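Local coordinates for protein (glyceraldehyde 3-phosphate dehydrogenase) (Sulfolobus solfataricus, PDB 1B7G) that catalyses the phosphorylating oxidation of D-glyceraldehyde 3-phosphate in glycolysis, using NADP in preference to NAD as cofactor, at residues 216-227 with 290-300; 305-313 with 324-334. The protein carries 1 engineered substitution. All blocks are in the same frame, centred on the assembly; numbering follows the deposited sequence.

Contact 1: residues 216-227 with 290-300; sequences TLMHMHFINITL and DEVMLMYAVHQ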
loop_
_atom_site.group_PDB
_atom_site.type_symbol
_atom_site.label_atom_id
_atom_site.label_comp_id
_atom_site.label_asym_id
_atom_site.label_seq_id
_atom_site.Cartn_x
_atom_site.Cartn_y
_atom_site.Cartn_z
ATOM N N THR A 216 11.805 0.519 -4.316
ATOM C CA THR A 216 11.142 -0.742 -4.002
ATOM C C THR A 216 9.814 -0.936 -4.752
ATOM O O THR A 216 9.307 -2.056 -4.772
ATOM C CB THR A 216 10.766 -0.862 -2.479
ATOM O OG1 THR A 216 9.946 0.265 -2.161
ATOM C CG2 THR A 216 12.013 -0.788 -1.600
ATOM N N LEU A 217 9.300 0.100 -5.362
ATOM C CA LEU A 217 7.927 0.063 -5.843
ATOM C C LEU A 217 7.688 -0.635 -7.161
ATOM O O LEU A 217 6.766 -1.441 -7.263
ATOM C CB LEU A 217 7.403 1.501 -5.881
ATOM C CG LEU A 217 7.561 2.274 -4.549
ATOM C CD1 LEU A 217 6.842 3.615 -4.616
ATOM C CD2 LEU A 217 6.993 1.437 -3.394
ATOM N N MET A 218 8.408 -0.267 -8.207
ATOM C CA MET A 218 8.128 -0.725 -9.569
ATOM C C MET A 218 9.420 -0.663 -10.394
ATOM O O MET A 218 10.257 0.210 -10.103
ATOM C CB MET A 218 7.189 0.302 -10.228
ATOM C CG MET A 218 5.714 0.173 -9.868
ATOM S SD MET A 218 4.680 1.382 -10.658
ATOM C CE MET A 218 3.188 1.237 -9.626
ATOM N N HIS A 219 9.436 -1.458 -11.437
ATOM C CA HIS A 219 10.452 -1.393 -12.458
ATOM C C HIS A 219 10.016 -0.367 -13.497
ATOM O O HIS A 219 8.818 -0.072 -13.579
ATOM C CB HIS A 219 10.537 -2.727 -13.209
ATOM C CG HIS A 219 10.818 -3.930 -12.387
ATOM N ND1 HIS A 219 11.904 -4.060 -11.570
ATOM C CD2 HIS A 219 10.137 -5.105 -12.267
ATOM C CE1 HIS A 219 11.934 -5.240 -11.008
ATOM N NE2 HIS A 219 10.845 -5.914 -11.440
ATOM N N MET A 220 10.957 0.022 -14.368
ATOM C CA MET A 220 10.662 0.818 -15.515
ATOM C C MET A 220 11.419 0.312 -16.740
ATOM O O MET A 220 12.560 -0.154 -16.684
ATOM C CB MET A 220 10.872 2.345 -15.415
ATOM C CG MET A 220 9.675 3.061 -14.783
ATOM S SD MET A 220 9.788 4.838 -14.809
ATOM C CE MET A 220 9.332 5.145 -16.547
ATOM N N HIS A 221 10.724 0.421 -17.900
ATOM C CA HIS A 221 11.348 0.045 -19.162
ATOM C C HIS A 221 11.446 1.246 -20.116
ATOM O O HIS A 221 10.602 2.072 -20.205
ATOM C CB HIS A 221 10.623 -1.067 -19.954
ATOM C CG HIS A 221 10.528 -2.376 -19.214
ATOM N ND1 HIS A 221 10.403 -3.587 -19.896
ATOM C CD2 HIS A 221 10.530 -2.667 -17.912
ATOM C CE1 HIS A 221 10.364 -4.566 -18.960
ATOM N NE2 HIS A 221 10.408 -4.019 -17.781
ATOM N N PHE A 222 12.531 1.211 -20.912
ATOM C CA PHE A 222 12.700 2.325 -21.883
ATOM C C PHE A 222 12.988 1.655 -23.222
ATOM O O PHE A 222 13.926 0.849 -23.293
ATOM C CB PHE A 222 13.833 3.254 -21.471
ATOM C CG PHE A 222 13.630 3.856 -20.098
ATOM C CD1 PHE A 222 12.794 4.944 -19.934
ATOM C CD2 PHE A 222 14.219 3.291 -18.983
ATOM C CE1 PHE A 222 12.583 5.478 -18.667
ATOM C CE2 PHE A 222 14.006 3.817 -17.713
ATOM C CZ PHE A 222 13.187 4.917 -17.562
ATOM N N ILE A 223 12.046 1.784 -24.151
ATOM C CA ILE A 223 12.154 0.875 -25.293
ATOM C C ILE A 223 12.108 1.543 -26.656
ATOM O O ILE A 223 11.671 2.642 -26.832
ATOM C CB ILE A 223 11.060 -0.213 -25.316
ATOM C CG1 ILE A 223 9.719 0.480 -25.566
ATOM C CG2 ILE A 223 11.012 -1.050 -24.049
ATOM C CD1 ILE A 223 8.707 -0.529 -26.120
ATOM N N ASN A 224 12.773 0.811 -27.547
ATOM C CA ASN A 224 12.892 1.278 -28.928
ATOM C C ASN A 224 12.493 0.092 -29.826
ATOM O O ASN A 224 13.183 -0.909 -29.840
ATOM C CB ASN A 224 14.314 1.724 -29.206
ATOM C CG ASN A 224 14.533 2.113 -30.662
ATOM O OD1 ASN A 224 14.277 1.397 -31.637
ATOM N ND2 ASN A 224 15.040 3.330 -30.835
ATOM N N ILE A 225 11.409 0.338 -30.560
ATOM C CA ILE A 225 10.891 -0.735 -31.433
ATOM C C ILE A 225 11.065 -0.299 -32.894
ATOM O O ILE A 225 10.855 0.856 -33.249
ATOM C CB ILE A 225 9.392 -0.969 -31.149
ATOM C CG1 ILE A 225 9.120 -1.502 -29.730
ATOM C CG2 ILE A 225 8.778 -1.949 -32.163
ATOM C CD1 ILE A 225 7.645 -1.356 -29.359
ATOM N N THR A 226 11.499 -1.270 -33.734
ATOM C CA THR A 226 11.556 -0.964 -35.168
ATOM C C THR A 226 10.487 -1.827 -35.864
ATOM O O THR A 226 10.449 -3.024 -35.577
ATOM C CB THR A 226 12.921 -1.277 -35.805
ATOM O OG1 THR A 226 13.911 -0.592 -35.067
ATOM C CG2 THR A 226 12.931 -0.851 -37.277
ATOM N N LEU A 227 9.569 -1.186 -36.548
ATOM C CA LEU A 227 8.463 -1.869 -37.217
ATOM C C LEU A 227 8.751 -2.129 -38.700
ATOM O O LEU A 227 9.620 -1.511 -39.319
ATOM C CB LEU A 227 7.198 -0.996 -37.127
ATOM C CG LEU A 227 6.838 -0.543 -35.706
ATOM C CD1 LEU A 227 5.702 0.452 -35.715
ATOM C CD2 LEU A 227 6.522 -1.755 -34.844
ATOM N N ASP A 290 9.065 4.179 -39.076
ATOM C CA ASP A 290 9.130 2.819 -38.576
ATOM C C ASP A 290 9.748 2.721 -37.167
ATOM O O ASP A 290 9.904 1.619 -36.648
ATOM C CB ASP A 290 9.917 1.909 -39.514
ATOM C CG ASP A 290 11.404 2.196 -39.550
ATOM O OD1 ASP A 290 11.881 3.175 -38.943
ATOM O OD2 ASP A 290 12.123 1.422 -40.230
ATOM N N GLU A 291 10.024 3.866 -36.552
ATOM C CA GLU A 291 10.592 3.847 -35.220
ATOM C C GLU A 291 9.578 4.254 -34.158
ATOM O O GLU A 291 8.972 5.320 -34.228
ATOM C CB GLU A 291 11.798 4.779 -35.087
ATOM C CG GLU A 291 12.848 4.263 -34.122
ATOM C CD GLU A 291 13.859 5.321 -33.688
ATOM O OE1 GLU A 291 13.960 6.377 -34.333
ATOM O OE2 GLU A 291 14.534 5.063 -32.674
ATOM N N VAL A 292 9.460 3.408 -33.134
ATOM C CA VAL A 292 8.613 3.736 -32.000
ATOM C C VAL A 292 9.493 3.760 -30.725
ATOM O O VAL A 292 10.257 2.829 -30.462
ATOM C CB VAL A 292 7.501 2.701 -31.793
ATOM C CG1 VAL A 292 6.727 3.023 -30.518
ATOM C CG2 VAL A 292 6.527 2.695 -32.969
ATOM N N MET A 293 9.314 4.795 -29.930
ATOM C CA MET A 293 9.997 4.844 -28.635
ATOM C C MET A 293 8.924 5.111 -27.562
ATOM O O MET A 293 7.926 5.682 -27.914
ATOM C CB MET A 293 11.100 5.889 -28.600
ATOM C CG MET A 293 12.460 5.385 -29.052
ATOM S SD MET A 293 13.734 6.675 -29.165
ATOM C CE MET A 293 13.152 7.561 -30.590
ATOM N N LEU A 294 9.068 4.531 -26.387
ATOM C CA LEU A 294 8.163 4.814 -25.268
ATOM C C LEU A 294 8.753 4.284 -23.956
ATOM O O LEU A 294 9.711 3.486 -23.905
ATOM C CB LEU A 294 6.747 4.285 -25.515
ATOM C CG LEU A 294 6.633 2.777 -25.782
ATOM C CD1 LEU A 294 6.503 2.002 -24.493
ATOM C CD2 LEU A 294 5.443 2.502 -26.716
ATOM N N MET A 295 8.162 4.661 -22.826
ATOM C CA MET A 295 8.634 4.107 -21.546
ATOM C C MET A 295 7.420 3.685 -20.726
ATOM O O MET A 295 6.310 4.238 -20.900
ATOM C CB MET A 295 9.445 5.201 -20.772
ATOM C CG MET A 295 8.524 6.386 -20.497
ATOM S SD MET A 295 9.225 7.562 -19.380
ATOM C CE MET A 295 10.472 8.374 -20.301
ATOM N N TYR A 296 7.626 2.726 -19.840
ATOM C CA TYR A 296 6.499 2.250 -19.029
ATOM C C TYR A 296 6.982 1.758 -17.684
ATOM O O TYR A 296 8.168 1.390 -17.496
ATOM C CB TYR A 296 5.683 1.204 -19.838
ATOM C CG TYR A 296 6.430 0.010 -20.373
ATOM C CD1 TYR A 296 6.773 -1.060 -19.535
ATOM C CD2 TYR A 296 6.768 -0.100 -21.700
ATOM C CE1 TYR A 296 7.446 -2.154 -20.040
ATOM C CE2 TYR A 296 7.419 -1.204 -22.218
ATOM C CZ TYR A 296 7.783 -2.220 -21.376
ATOM O OH TYR A 296 8.478 -3.294 -21.867
ATOM N N ALA A 297 6.030 1.740 -16.729
ATOM C CA ALA A 297 6.300 1.154 -15.425
ATOM C C ALA A 297 5.752 -0.259 -15.324
ATOM O O ALA A 297 4.753 -0.602 -15.996
ATOM C CB ALA A 297 5.716 2.011 -14.284
ATOM N N VAL A 298 6.341 -1.101 -14.489
ATOM C CA VAL A 298 5.870 -2.466 -14.281
ATOM C C VAL A 298 5.747 -2.737 -12.769
ATOM O O VAL A 298 6.724 -2.576 -12.047
ATOM C CB VAL A 298 6.824 -3.504 -14.874
ATOM C CG1 VAL A 298 6.364 -4.928 -14.633
ATOM C CG2 VAL A 298 7.039 -3.284 -16.400
ATOM N N HIS A 299 4.556 -3.083 -12.299
ATOM C CA HIS A 299 4.396 -3.445 -10.883
ATOM C C HIS A 299 4.708 -4.916 -10.737
ATOM O O HIS A 299 3.857 -5.796 -11.013
ATOM C CB HIS A 299 3.014 -3.099 -10.328
ATOM C CG HIS A 299 2.907 -3.458 -8.856
ATOM N ND1 HIS A 299 1.797 -4.049 -8.311
ATOM C CD2 HIS A 299 3.785 -3.346 -7.844
ATOM C CE1 HIS A 299 1.987 -4.290 -7.034
ATOM N NE2 HIS A 299 3.196 -3.842 -6.712
ATOM N N GLN A 300 5.912 -5.209 -10.258
ATOM C CA GLN A 300 6.425 -6.563 -10.251
ATOM C C GLN A 300 5.697 -7.481 -9.278
ATOM O O GLN A 300 5.766 -8.692 -9.472
ATOM C CB GLN A 300 7.924 -6.711 -9.971
ATOM C CG GLN A 300 8.338 -6.297 -8.559
ATOM C CD GLN A 300 8.129 -4.842 -8.273
ATOM O OE1 GLN A 300 8.116 -3.954 -9.153
ATOM N NE2 GLN A 300 7.931 -4.494 -6.998
HETATM O O HOH W 1 11.835 -1.942 -40.913
#

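Contact 2: residues 305-313 with 324-334; sequences VPENIDAIR and SMRITNESLGI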
loop_
_atom_site.group_PDB
_atom_site.type_symbol
_atom_site.label_atom_id
_atom_site.label_comp_id
_atom_site.label_asym_id
_atom_site.label_seq_id
_atom_site.Cartn_x
_atom_site.Cartn_y
_atom_site.Cartn_z
ATOM N N VAL A 305 0.191 -12.255 -12.069
ATOM C CA VAL A 305 -0.991 -12.910 -11.484
ATOM C C VAL A 305 -2.028 -13.320 -12.497
ATOM O O VAL A 305 -2.278 -14.540 -12.587
ATOM C CB VAL A 305 -1.535 -12.035 -10.335
ATOM C CG1 VAL A 305 -2.825 -12.577 -9.728
ATOM C CG2 VAL A 305 -0.426 -12.012 -9.263
ATOM N N PRO A 306 -2.594 -12.461 -13.333
ATOM C CA PRO A 306 -3.543 -12.834 -14.351
ATOM C C PRO A 306 -2.969 -13.826 -15.344
ATOM O O PRO A 306 -3.673 -14.788 -15.746
ATOM C CB PRO A 306 -4.039 -11.546 -14.967
ATOM C CG PRO A 306 -2.932 -10.566 -14.679
ATOM C CD PRO A 306 -2.287 -11.003 -13.390
ATOM N N GLU A 307 -1.680 -13.755 -15.681
ATOM C CA GLU A 307 -1.008 -14.679 -16.548
ATOM C C GLU A 307 -1.028 -16.104 -16.000
ATOM O O GLU A 307 -1.259 -17.063 -16.739
ATOM C CB GLU A 307 0.483 -14.271 -16.797
ATOM C CG GLU A 307 0.622 -12.849 -17.331
ATOM C CD GLU A 307 -0.112 -12.599 -18.627
ATOM O OE1 GLU A 307 -0.249 -13.577 -19.389
ATOM O OE2 GLU A 307 -0.638 -11.484 -18.882
ATOM N N ASN A 308 -0.849 -16.259 -14.689
ATOM C CA ASN A 308 -0.874 -17.592 -14.090
ATOM C C ASN A 308 -2.300 -18.180 -14.160
ATOM O O ASN A 308 -2.453 -19.398 -14.374
ATOM C CB ASN A 308 -0.368 -17.561 -12.652
ATOM C CG ASN A 308 1.124 -17.712 -12.493
ATOM O OD1 ASN A 308 1.645 -18.824 -12.420
ATOM N ND2 ASN A 308 1.836 -16.593 -12.444
ATOM N N ILE A 309 -3.313 -17.320 -14.021
ATOM C CA ILE A 309 -4.693 -17.814 -14.140
ATOM C C ILE A 309 -4.976 -18.325 -15.546
ATOM O O ILE A 309 -5.469 -19.462 -15.755
ATOM C CB ILE A 309 -5.710 -16.759 -13.704
ATOM C CG1 ILE A 309 -5.518 -16.327 -12.257
ATOM C CG2 ILE A 309 -7.141 -17.335 -13.894
ATOM C CD1 ILE A 309 -5.412 -17.462 -11.246
ATOM N N ASP A 310 -4.581 -17.584 -16.585
ATOM C CA ASP A 310 -4.772 -18.065 -17.960
ATOM C C ASP A 310 -3.982 -19.307 -18.261
ATOM O O ASP A 310 -4.446 -20.202 -19.013
ATOM C CB ASP A 310 -4.444 -16.949 -18.952
ATOM C CG ASP A 310 -5.397 -15.788 -18.844
ATOM O OD1 ASP A 310 -6.607 -16.057 -18.619
ATOM O OD2 ASP A 310 -4.979 -14.617 -18.988
ATOM N N ALA A 311 -2.762 -19.411 -17.715
ATOM C CA ALA A 311 -1.911 -20.541 -17.931
ATOM C C ALA A 311 -2.624 -21.814 -17.417
ATOM O O ALA A 311 -2.454 -22.875 -18.024
ATOM C CB ALA A 311 -0.529 -20.423 -17.312
ATOM N N ILE A 312 -3.291 -21.708 -16.275
ATOM C CA ILE A 312 -4.043 -22.862 -15.761
ATOM C C ILE A 312 -5.056 -23.287 -16.824
ATOM O O ILE A 312 -5.125 -24.437 -17.210
ATOM C CB ILE A 312 -4.776 -22.524 -14.454
ATOM C CG1 ILE A 312 -3.770 -22.429 -13.297
ATOM C CG2 ILE A 312 -5.839 -23.570 -14.145
ATOM C CD1 ILE A 312 -4.235 -21.632 -12.090
ATOM N N ARG A 313 -5.791 -22.335 -17.368
ATOM C CA ARG A 313 -6.797 -22.646 -18.374
ATOM C C ARG A 313 -6.203 -23.233 -19.629
ATOM O O ARG A 313 -6.773 -24.212 -20.151
ATOM C CB ARG A 313 -7.673 -21.417 -18.656
ATOM C CG ARG A 313 -8.418 -20.975 -17.417
ATOM C CD ARG A 313 -9.854 -20.543 -17.723
ATOM N NE ARG A 313 -10.508 -20.065 -16.497
ATOM C CZ ARG A 313 -10.383 -18.839 -16.000
ATOM N NH1 ARG A 313 -9.634 -17.897 -16.609
ATOM N NH2 ARG A 313 -11.035 -18.585 -14.870
ATOM N N SER A 324 -10.963 -17.309 -21.574
ATOM C CA SER A 324 -10.150 -17.306 -20.357
ATOM C C SER A 324 -9.743 -15.872 -19.978
ATOM O O SER A 324 -10.082 -15.353 -18.913
ATOM C CB SER A 324 -8.869 -18.117 -20.502
ATOM O OG SER A 324 -8.148 -18.209 -19.288
ATOM N N MET A 325 -9.208 -15.147 -20.953
ATOM C CA MET A 325 -8.770 -13.770 -20.618
ATOM C C MET A 325 -9.944 -12.922 -20.189
ATOM O O MET A 325 -9.815 -12.083 -19.285
ATOM C CB MET A 325 -7.951 -13.194 -21.736
ATOM C CG MET A 325 -6.519 -13.784 -21.839
ATOM S SD MET A 325 -5.595 -12.781 -23.040
ATOM C CE MET A 325 -6.524 -13.063 -24.531
ATOM N N ARG A 326 -11.146 -13.145 -20.756
ATOM C CA ARG A 326 -12.282 -12.334 -20.319
ATOM C C ARG A 326 -12.634 -12.617 -18.867
ATOM O O ARG A 326 -12.859 -11.667 -18.104
ATOM C CB ARG A 326 -13.472 -12.440 -21.274
ATOM C CG ARG A 326 -14.792 -12.017 -20.657
ATOM C CD ARG A 326 -16.005 -12.420 -21.492
ATOM N NE ARG A 326 -15.716 -12.246 -22.907
ATOM C CZ ARG A 326 -15.532 -13.210 -23.804
ATOM N NH1 ARG A 326 -15.651 -14.494 -23.485
ATOM N NH2 ARG A 326 -15.221 -12.860 -25.057
ATOM N N ILE A 327 -12.617 -13.864 -18.419
ATOM C CA ILE A 327 -12.971 -14.188 -17.034
ATOM C C ILE A 327 -11.875 -13.715 -16.077
ATOM O O ILE A 327 -12.142 -13.142 -15.031
ATOM C CB ILE A 327 -13.261 -15.679 -16.864
ATOM C CG1 ILE A 327 -14.602 -15.979 -17.619
ATOM C CG2 ILE A 327 -13.374 -16.101 -15.434
ATOM C CD1 ILE A 327 -14.747 -17.432 -18.005
ATOM N N THR A 328 -10.634 -13.993 -16.458
ATOM C CA THR A 328 -9.489 -13.531 -15.659
ATOM C C THR A 328 -9.586 -12.021 -15.508
ATOM O O THR A 328 -9.625 -11.555 -14.379
ATOM C CB THR A 328 -8.193 -13.918 -16.328
ATOM O OG1 THR A 328 -8.159 -15.356 -16.410
ATOM C CG2 THR A 328 -6.970 -13.431 -15.517
ATOM N N ASN A 329 -9.750 -11.295 -16.607
ATOM C CA ASN A 329 -9.851 -9.863 -16.592
ATOM C C ASN A 329 -10.983 -9.300 -15.754
ATOM O O ASN A 329 -10.757 -8.394 -14.928
ATOM C CB ASN A 329 -9.890 -9.283 -18.010
ATOM C CG ASN A 329 -8.501 -9.431 -18.664
ATOM O OD1 ASN A 329 -7.515 -9.764 -18.021
ATOM N ND2 ASN A 329 -8.480 -9.259 -19.965
ATOM N N GLU A 330 -12.199 -9.807 -15.978
ATOM C CA GLU A 330 -13.348 -9.282 -15.256
ATOM C C GLU A 330 -13.236 -9.579 -13.775
ATOM O O GLU A 330 -13.484 -8.738 -12.939
ATOM C CB GLU A 330 -14.657 -9.913 -15.814
ATOM C CG GLU A 330 -15.902 -9.189 -15.336
ATOM C CD GLU A 330 -16.417 -9.484 -13.960
ATOM O OE1 GLU A 330 -16.155 -10.569 -13.381
ATOM O OE2 GLU A 330 -17.133 -8.603 -13.405
ATOM N N SER A 331 -12.912 -10.841 -13.437
ATOM C CA SER A 331 -12.887 -11.214 -12.046
ATOM C C SER A 331 -11.774 -10.502 -11.261
ATOM O O SER A 331 -11.868 -10.459 -10.019
ATOM C CB SER A 331 -12.713 -12.721 -11.873
ATOM O OG SER A 331 -11.483 -13.182 -12.418
ATOM N N LEU A 332 -10.658 -10.160 -11.928
ATOM C CA LEU A 332 -9.537 -9.608 -11.120
ATOM C C LEU A 332 -9.496 -8.101 -11.205
ATOM O O LEU A 332 -8.524 -7.491 -10.727
ATOM C CB LEU A 332 -8.220 -10.207 -11.612
ATOM C CG LEU A 332 -8.078 -11.729 -11.430
ATOM C CD1 LEU A 332 -6.680 -12.159 -11.855
ATOM C CD2 LEU A 332 -8.301 -12.129 -9.975
ATOM N N GLY A 333 -10.462 -7.543 -11.913
ATOM C CA GLY A 333 -10.590 -6.112 -12.099
ATOM C C GLY A 333 -9.449 -5.521 -12.921
ATOM O O GLY A 333 -8.978 -4.430 -12.595
ATOM N N ILE A 334 -9.066 -6.195 -13.997
ATOM C CA ILE A 334 -7.974 -5.745 -14.857
ATOM C C ILE A 334 -8.459 -4.578 -15.703
ATOM O O ILE A 334 -9.616 -4.534 -16.117
ATOM C CB ILE A 334 -7.451 -6.892 -15.729
ATOM C CG1 ILE A 334 -6.886 -8.053 -14.914
ATOM C CG2 ILE A 334 -6.407 -6.425 -16.742
ATOM C CD1 ILE A 334 -5.903 -7.672 -13.817
#

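Contact 1: residues 216-227 with 290-300
The amide of N224 reaches across to the carboxylate of E291, ND2 lying 2.6 Å from OE2 and meeting its anti lone pair, though the N-H is bent (132°). Farther along, the Q300 amide turns in above the carbonyl plane of L217, with NE2 3.3 Å from O; D170 is a second partner for this nitrogen. H221 and Y296 form an intimate pair. The imidazole and phenol planes are 34° apart, CB of H221 sits over the phenol face 3.6 Å from the ring centroid, and ND1 makes a weak, bent bond of 2.8 Å to the hydroxyl OH of Y296. With chi1 at 56°, the tyrosine CG lies between N and the carbonyl carbon, which brings the ring under its cross-strand neighbour. With an alanine here only CB would remain over the phenol; the Y296 hydroxyl would probably lose its weak imidazole partner, and N140, which bonds NE2, its mate. Backbone bonds join the strands from H219–V298 to L227–D290, those between I225 and V292 being almost straight. On the face of H221, the I223 and L294 side chains lie side by side, CG1 3.7 Å from CD1. On the other face, CB of M295 packs 3.5 Å from CD1 of F222, and the M295 sulfur makes a Met-aromatic contact at the edge of the F222 ring. This is an antiparallel pair within the mixed sheet of the GAPDH C-terminal domain; its end carries the catalytic-site H219, and Q300, a probable NAD-binding residue.

Contact 2: residues 305-313 with 324-334
T328 is the knob of this helix pair, its side chain dropping into a hole formed by P306, I309, D310 and R313. Its two branches part inside: the methyl CG2 rests 3.5 Å from CB of P306, while OG1 faces the polar rim, 2.8 Å from OD1 of D310. That hydroxyl also takes an N-H from NH1 of R313 at 2.9 Å. S324, one turn earlier, packs against the aliphatic part of R313. Its hydroxyl is anti to the backbone N (chi1 -175°), which carries OG to within 2.7 Å of OD1 of D310, on the anti side of the carboxylate. NH1 of R313 also donates to this OG, nearly straight at 170°, and both hydroxyls lie near the guanidinium plane, at its edge. Beyond the shared nitrogen, CG2 of I327 presses against NH2 of R313 at 3.5 Å. The outer ends of the charged groups have their own salt bridges, D310 with R245 and R313 with D25. Toward the other end the filling is apolar: CD1 of L332 bulges between V305, P306 and I309, and CD1 of I334 lies 4.2 Å from CG of P306. Between these two residues, G333, with positive phi, ends the second helix in a Schellman motif. The axes of the two short segments approach to 9.5 Å, with N-to-C directions 144° apart, in a C-terminal helical hairpin with knob-into-hole packing that lies against helix 11-21, which follows the first strand of the Rossmann-type sheet.

From the N terminus, the chain first builds the whole parallel, nucleotide-binding sheet and then enters the mixed sheet. Contact 1 closes a loop of 62 residues, bringing strand 291-298 back beside 219-227 after an excursion that includes helices 233-241 and 258-267 and strand 278-288. The chain leaves that strand and passes almost at once into helix 304-315, the first partner of contact 2, which closes a much shorter loop of ten residues. The two are in series, neither nested nor crossed. Their centres lie about 23 Å apart and their nearest atoms about 7 Å, so the two do not touch. Contact 1 thus belongs to the mixed sheet, whereas contact 2 returns the C-terminal helices to helix 11-21 beside the parallel sheet.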